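Long-range contacts in protein LEC-6 (Caenorhabditis elegans, PDB 3VV1), which binds galactose-containing glycans as a member of the galectin family, with a preference for saccharides that contain fucose: residues V51-S56 against N107-L112; P31-N36 against V151-A156. One frame throughout, in Å; residues are numbered along the deposited sequence.

Interaction 1 (V51-S56 against N107-L112)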
loop_
_atom_site.group_PDB
_atom_site.type_symbol
_atom_site.label_atom_id
_atom_site.label_comp_id
_atom_site.label_asym_id
_atom_site.label_seq_id
_atom_site.Cartn_x
_atom_site.Cartn_y
_atom_site.Cartn_z
ATOM N N VAL A 51 12.417 -6.582 -7.772
ATOM C CA VAL A 51 13.125 -7.750 -8.368
ATOM C C VAL A 51 12.864 -7.564 -9.849
ATOM O O VAL A 51 11.683 -7.450 -10.262
ATOM C CB VAL A 51 12.539 -9.073 -7.862
ATOM C CG1 VAL A 51 13.194 -10.258 -8.635
ATOM C CG2 VAL A 51 12.839 -9.200 -6.356
ATOM N N LEU A 52 13.939 -7.480 -10.606
ATOM C CA LEU A 52 13.871 -7.036 -12.013
ATOM C C LEU A 52 14.658 -7.939 -12.931
ATOM O O LEU A 52 15.596 -8.613 -12.526
ATOM C CB LEU A 52 14.504 -5.619 -12.152
ATOM C CG LEU A 52 14.155 -4.454 -11.309
ATOM C CD1 LEU A 52 15.108 -3.319 -11.562
ATOM C CD2 LEU A 52 12.702 -4.091 -11.710
ATOM N N LEU A 53 14.236 -7.980 -14.191
ATOM C CA LEU A 53 14.960 -8.704 -15.239
ATOM C C LEU A 53 15.131 -7.718 -16.412
ATOM O O LEU A 53 14.157 -7.426 -17.097
ATOM C CB LEU A 53 14.110 -9.930 -15.689
ATOM C CG LEU A 53 14.547 -10.713 -16.924
ATOM C CD1 LEU A 53 15.671 -11.633 -16.594
ATOM C CD2 LEU A 53 13.408 -11.631 -17.428
ATOM N N PRO A 54 16.345 -7.177 -16.630
ATOM C CA PRO A 54 16.532 -6.296 -17.771
ATOM C C PRO A 54 16.302 -7.127 -19.027
ATOM O O PRO A 54 16.679 -8.312 -19.061
ATOM C CB PRO A 54 18.017 -5.873 -17.655
ATOM C CG PRO A 54 18.374 -6.099 -16.217
ATOM C CD PRO A 54 17.617 -7.363 -15.879
ATOM N N THR A 55 15.681 -6.537 -20.055
ATOM C CA THR A 55 15.344 -7.295 -21.292
ATOM C C THR A 55 16.109 -6.698 -22.472
ATOM O O THR A 55 16.735 -5.638 -22.342
ATOM C CB THR A 55 13.835 -7.246 -21.626
ATOM O OG1 THR A 55 13.510 -5.899 -22.008
ATOM C CG2 THR A 55 12.964 -7.732 -20.443
ATOM N N SER A 56 16.087 -7.405 -23.603
ATOM C CA SER A 56 16.683 -6.914 -24.837
ATOM C C SER A 56 15.691 -6.059 -25.637
ATOM O O SER A 56 15.963 -5.707 -26.773
ATOM C CB SER A 56 17.268 -8.119 -25.620
ATOM O OG SER A 56 18.007 -8.983 -24.683
ATOM N N ASN A 107 18.804 -10.148 -19.249
ATOM C CA ASN A 107 18.310 -11.529 -19.116
ATOM C C ASN A 107 18.853 -12.249 -17.841
ATOM O O ASN A 107 18.835 -13.467 -17.785
ATOM C CB ASN A 107 18.521 -12.315 -20.436
ATOM C CG ASN A 107 17.864 -11.588 -21.634
ATOM O OD1 ASN A 107 16.656 -11.375 -21.599
ATOM N ND2 ASN A 107 18.660 -11.146 -22.646
ATOM N N LYS A 108 19.337 -11.481 -16.868
ATOM C CA LYS A 108 19.612 -12.014 -15.495
ATOM C C LYS A 108 18.693 -11.319 -14.489
ATOM O O LYS A 108 18.160 -10.278 -14.776
ATOM C CB LYS A 108 21.119 -11.865 -15.106
ATOM C CG LYS A 108 22.148 -12.566 -16.009
ATOM C CD LYS A 108 21.860 -14.040 -16.040
ATOM C CE LYS A 108 23.007 -14.881 -16.611
ATOM N NZ LYS A 108 22.667 -16.354 -16.584
ATOM N N ILE A 109 18.453 -11.946 -13.332
ATOM C CA ILE A 109 17.540 -11.426 -12.342
ATOM C C ILE A 109 18.326 -10.663 -11.279
ATOM O O ILE A 109 19.373 -11.142 -10.815
ATOM C CB ILE A 109 16.736 -12.560 -11.652
ATOM C CG1 ILE A 109 16.019 -13.415 -12.689
ATOM C CG2 ILE A 109 15.732 -11.954 -10.662
ATOM C CD1 ILE A 109 15.538 -14.764 -12.208
ATOM N N TYR A 110 17.807 -9.497 -10.872
ATOM C CA TYR A 110 18.477 -8.687 -9.834
ATOM C C TYR A 110 17.466 -8.206 -8.828
ATOM O O TYR A 110 16.328 -7.818 -9.174
ATOM C CB TYR A 110 19.128 -7.413 -10.473
ATOM C CG TYR A 110 20.210 -7.830 -11.438
ATOM C CD1 TYR A 110 21.490 -8.044 -10.998
ATOM C CD2 TYR A 110 19.931 -8.052 -12.807
ATOM C CE1 TYR A 110 22.482 -8.500 -11.834
ATOM C CE2 TYR A 110 20.909 -8.493 -13.658
ATOM C CZ TYR A 110 22.192 -8.748 -13.173
ATOM O OH TYR A 110 23.175 -9.193 -14.017
ATOM N N THR A 111 17.908 -8.139 -7.578
ATOM C CA THR A 111 17.197 -7.453 -6.549
ATOM C C THR A 111 17.840 -6.089 -6.362
ATOM O O THR A 111 19.017 -5.982 -6.007
ATOM C CB THR A 111 17.190 -8.257 -5.252
ATOM O OG1 THR A 111 16.440 -9.465 -5.428
ATOM C CG2 THR A 111 16.553 -7.415 -4.095
ATOM N N LEU A 112 17.071 -5.058 -6.666
ATOM C CA LEU A 112 17.587 -3.639 -6.640
ATOM C C LEU A 112 16.848 -2.894 -5.581
ATOM O O LEU A 112 15.608 -2.895 -5.545
ATOM C CB LEU A 112 17.342 -3.000 -8.023
ATOM C CG LEU A 112 17.617 -1.491 -8.148
ATOM C CD1 LEU A 112 19.115 -1.292 -7.963
ATOM C CD2 LEU A 112 17.147 -0.978 -9.555
HETATM O O HOH W 1 15.117 -10.114 -23.336
#
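Leu52 and Tyr110 form an antiparallel hydrogen-bonded pair: Leu52 N lies 2.8 Å from Tyr110 O and Tyr110 N 2.9 Å from Leu52 O, with both N-H...O angles above 160°. Beside them Val51 and Thr111 make the non-hydrogen-bonded pair, and their side chains lie on the face opposite to Leu52 and Tyr110. On that outer face Val51 CG1, anti to its own backbone N (chi1 173°), leans along the strand onto Ile109 CG2 at 3.7 Å, while CG2 turns the other way toward Thr111 OG1. Val51 thus sits opposite the gap between Ile109 and Thr111, one methyl against each. The two segments lie on neighbouring strands, 46-54 and 110-117, in one of the two antiparallel sheets of the galectin beta-sandwich. On the inner face Leu52 CD1 abuts Leu112 CD2, and Phe61 and Ile63 of the other sheet pack against this pair. Pro54 puts its CD at the edge of the Tyr110 ring, 3.9 Å from CD2, the two side chains meeting at about a right angle; Phe104 adds an edge-to-face contact to the same ring, and Tyr110 OH bonds to Gln105 N. Lys108 O, buried and without a hydrogen-bonding partner, is packed by Pro54 CD and Leu53 CD1 and receives a weak CA-H...O contact from Leu53 CA. Past the strand ends, Asn107 N donates to Pro54 O at 2.8 Å. The Asn107 amide then reaches back: ND2 donates to Ser56 OG at 3.0 Å, and OD1 accepts from a water that in turn accepts from Ser56 N.

Interaction 2 (P31-N36 against V151-A156)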
loop_
_atom_site.group_PDB
_atom_site.type_symbol
_atom_site.label_atom_id
_atom_site.label_comp_id
_atom_site.label_asym_id
_atom_site.label_seq_id
_atom_site.Cartn_x
_atom_site.Cartn_y
_atom_site.Cartn_z
ATOM N N PRO A 31 3.750 -6.215 -12.012
ATOM C CA PRO A 31 3.055 -4.979 -12.575
ATOM C C PRO A 31 3.558 -4.789 -14.040
ATOM O O PRO A 31 4.750 -5.062 -14.326
ATOM C CB PRO A 31 3.594 -3.879 -11.647
ATOM C CG PRO A 31 5.004 -4.411 -11.181
ATOM C CD PRO A 31 4.857 -5.912 -11.046
ATOM N N GLN A 32 2.736 -4.331 -14.970
ATOM C CA GLN A 32 3.166 -4.063 -16.395
ATOM C C GLN A 32 4.095 -2.841 -16.587
ATOM O O GLN A 32 3.786 -1.808 -16.015
ATOM C CB GLN A 32 1.933 -3.771 -17.216
ATOM C CG GLN A 32 0.933 -4.948 -17.311
ATOM C CD GLN A 32 -0.545 -4.521 -17.263
ATOM O OE1 GLN A 32 -1.005 -3.922 -16.282
ATOM N NE2 GLN A 32 -1.291 -4.849 -18.314
ATOM N N THR A 33 5.144 -2.923 -17.444
ATOM C CA THR A 33 6.026 -1.745 -17.711
ATOM C C THR A 33 5.340 -1.007 -18.889
ATOM O O THR A 33 4.820 -1.678 -19.792
ATOM C CB THR A 33 7.511 -2.154 -18.040
ATOM O OG1 THR A 33 8.140 -2.748 -16.882
ATOM C CG2 THR A 33 8.423 -0.972 -18.438
ATOM N N PRO A 34 5.244 0.344 -18.848
ATOM C CA PRO A 34 5.669 1.251 -17.776
ATOM C C PRO A 34 4.732 1.167 -16.548
ATOM O O PRO A 34 3.497 1.120 -16.670
ATOM C CB PRO A 34 5.612 2.636 -18.465
ATOM C CG PRO A 34 4.448 2.499 -19.427
ATOM C CD PRO A 34 4.599 1.076 -19.966
ATOM N N VAL A 35 5.381 1.046 -15.413
ATOM C CA VAL A 35 4.799 0.908 -14.044
ATOM C C VAL A 35 4.863 2.338 -13.475
ATOM O O VAL A 35 5.843 3.054 -13.596
ATOM C CB VAL A 35 5.742 -0.065 -13.300
ATOM C CG1 VAL A 35 5.462 -0.177 -11.811
ATOM C CG2 VAL A 35 5.774 -1.445 -13.961
ATOM N N ASN A 36 3.802 2.762 -12.833
ATOM C CA ASN A 36 3.729 4.113 -12.297
ATOM C C ASN A 36 2.943 3.991 -10.977
ATOM O O ASN A 36 1.698 3.760 -11.022
ATOM C CB ASN A 36 2.957 4.902 -13.322
ATOM C CG ASN A 36 3.367 6.351 -13.397
ATOM O OD1 ASN A 36 4.509 6.662 -13.676
ATOM N ND2 ASN A 36 2.395 7.250 -13.233
ATOM N N VAL A 151 12.901 -3.523 -19.316
ATOM C CA VAL A 151 12.981 -4.185 -17.999
ATOM C C VAL A 151 11.649 -4.830 -17.691
ATOM O O VAL A 151 10.606 -4.263 -17.987
ATOM C CB VAL A 151 13.430 -3.232 -16.895
ATOM C CG1 VAL A 151 12.378 -2.127 -16.639
ATOM C CG2 VAL A 151 13.799 -4.063 -15.629
ATOM N N HIS A 152 11.716 -6.039 -17.109
ATOM C CA HIS A 152 10.538 -6.696 -16.590
ATOM C C HIS A 152 10.583 -6.575 -15.087
ATOM O O HIS A 152 11.611 -6.897 -14.467
ATOM C CB HIS A 152 10.638 -8.161 -16.997
ATOM C CG HIS A 152 9.667 -9.019 -16.227
ATOM N ND1 HIS A 152 8.326 -8.902 -16.400
ATOM C CD2 HIS A 152 9.856 -9.858 -15.126
ATOM C CE1 HIS A 152 7.703 -9.700 -15.490
ATOM N NE2 HIS A 152 8.648 -10.313 -14.762
ATOM N N VAL A 153 9.475 -6.127 -14.488
ATOM C CA VAL A 153 9.432 -6.024 -13.016
ATOM C C VAL A 153 8.690 -7.263 -12.494
ATOM O O VAL A 153 7.463 -7.418 -12.673
ATOM C CB VAL A 153 8.712 -4.709 -12.566
ATOM C CG1 VAL A 153 8.674 -4.647 -11.051
ATOM C CG2 VAL A 153 9.489 -3.492 -13.093
ATOM N N HIS A 154 9.419 -8.119 -11.772
ATOM C CA HIS A 154 8.777 -9.244 -11.116
ATOM C C HIS A 154 8.050 -8.784 -9.840
ATOM O O HIS A 154 6.926 -9.258 -9.568
ATOM C CB HIS A 154 9.828 -10.303 -10.733
ATOM C CG HIS A 154 9.274 -11.321 -9.793
ATOM N ND1 HIS A 154 8.351 -12.255 -10.163
ATOM C CD2 HIS A 154 9.485 -11.500 -8.440
ATOM C CE1 HIS A 154 7.994 -12.999 -9.075
ATOM N NE2 HIS A 154 8.670 -12.536 -8.024
ATOM N N SER A 155 8.686 -7.929 -9.026
ATOM C CA SER A 155 7.999 -7.486 -7.760
ATOM C C SER A 155 8.480 -6.137 -7.368
ATOM O O SER A 155 9.603 -5.734 -7.726
ATOM C CB SER A 155 8.222 -8.506 -6.610
ATOM O OG SER A 155 9.601 -8.642 -6.269
ATOM N N ALA A 156 7.616 -5.390 -6.674
ATOM C CA ALA A 156 7.978 -4.066 -6.166
ATOM C C ALA A 156 7.391 -3.900 -4.754
ATOM O O ALA A 156 6.186 -4.221 -4.570
ATOM C CB ALA A 156 7.445 -2.994 -7.108
HETATM O O HOH W 2 7.254 -5.216 -16.043
#
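Pro31 meets Val153 with the CG-CD side of its ring, the two side chains at about a right angle and Pro31 CG 3.7 Å from Val153 CG1. The contact belongs to the galectin beta-sandwich: the link that includes residues 31-34 carries the chain from strand 27-29 of one sheet to strand 35-38 of the other, beside strand 151-159. Val153 points toward this link and divides its methyls. CG1, anti to the backbone N (chi1 179°), meets the proline; Val153 CG2 lies at looser range from Thr33 OG1 (4.1 Å) and Val35 CG2 (4.3 Å), between the sheets, where Ile147 touches both valines. With OG1 anti to its carbonyl carbon (chi1 -66°), Thr33 brings OG1 to 3.1 Å from Val151 O, within donating reach, though a water may compete for the proton. A classic beta bulge at His154 and Ser155, set opposite the single Val51, bends the strand. Pro31 also packs on Ile22 of the second subunit. Val153 O, buried without a polar partner, has Pro31 CD at 3.4 Å. A single water bridges the backbones, donating to Pro31 O at 3.0 Å, accepting from Val153 N at 2.9 Å and lying 2.8 Å from Thr33 OG1.

The two contacts adjoin through strands 46-54 and 151-159, neighbours in one sheet: Val51 O lies 2.8 Å from His154 N, a probable hydrogen bond. Interaction 1 joins adjacent strands within that sheet by direct backbone bonds, whereas interaction 2 ties the sheet to the chain crossing to the other one, with a water supplying the backbone link and a smaller buried area (249 against 535 Å²). Each has a buried apolar side, and these merge where Leu52 CD2 meets Val153 CG2 at 3.5 Å. Their outer ends differ: in interaction 1 Ser56 and Asn107 are exposed and polar, while interaction 2 reaches the second subunit, whose Phe24 packs on Ala156.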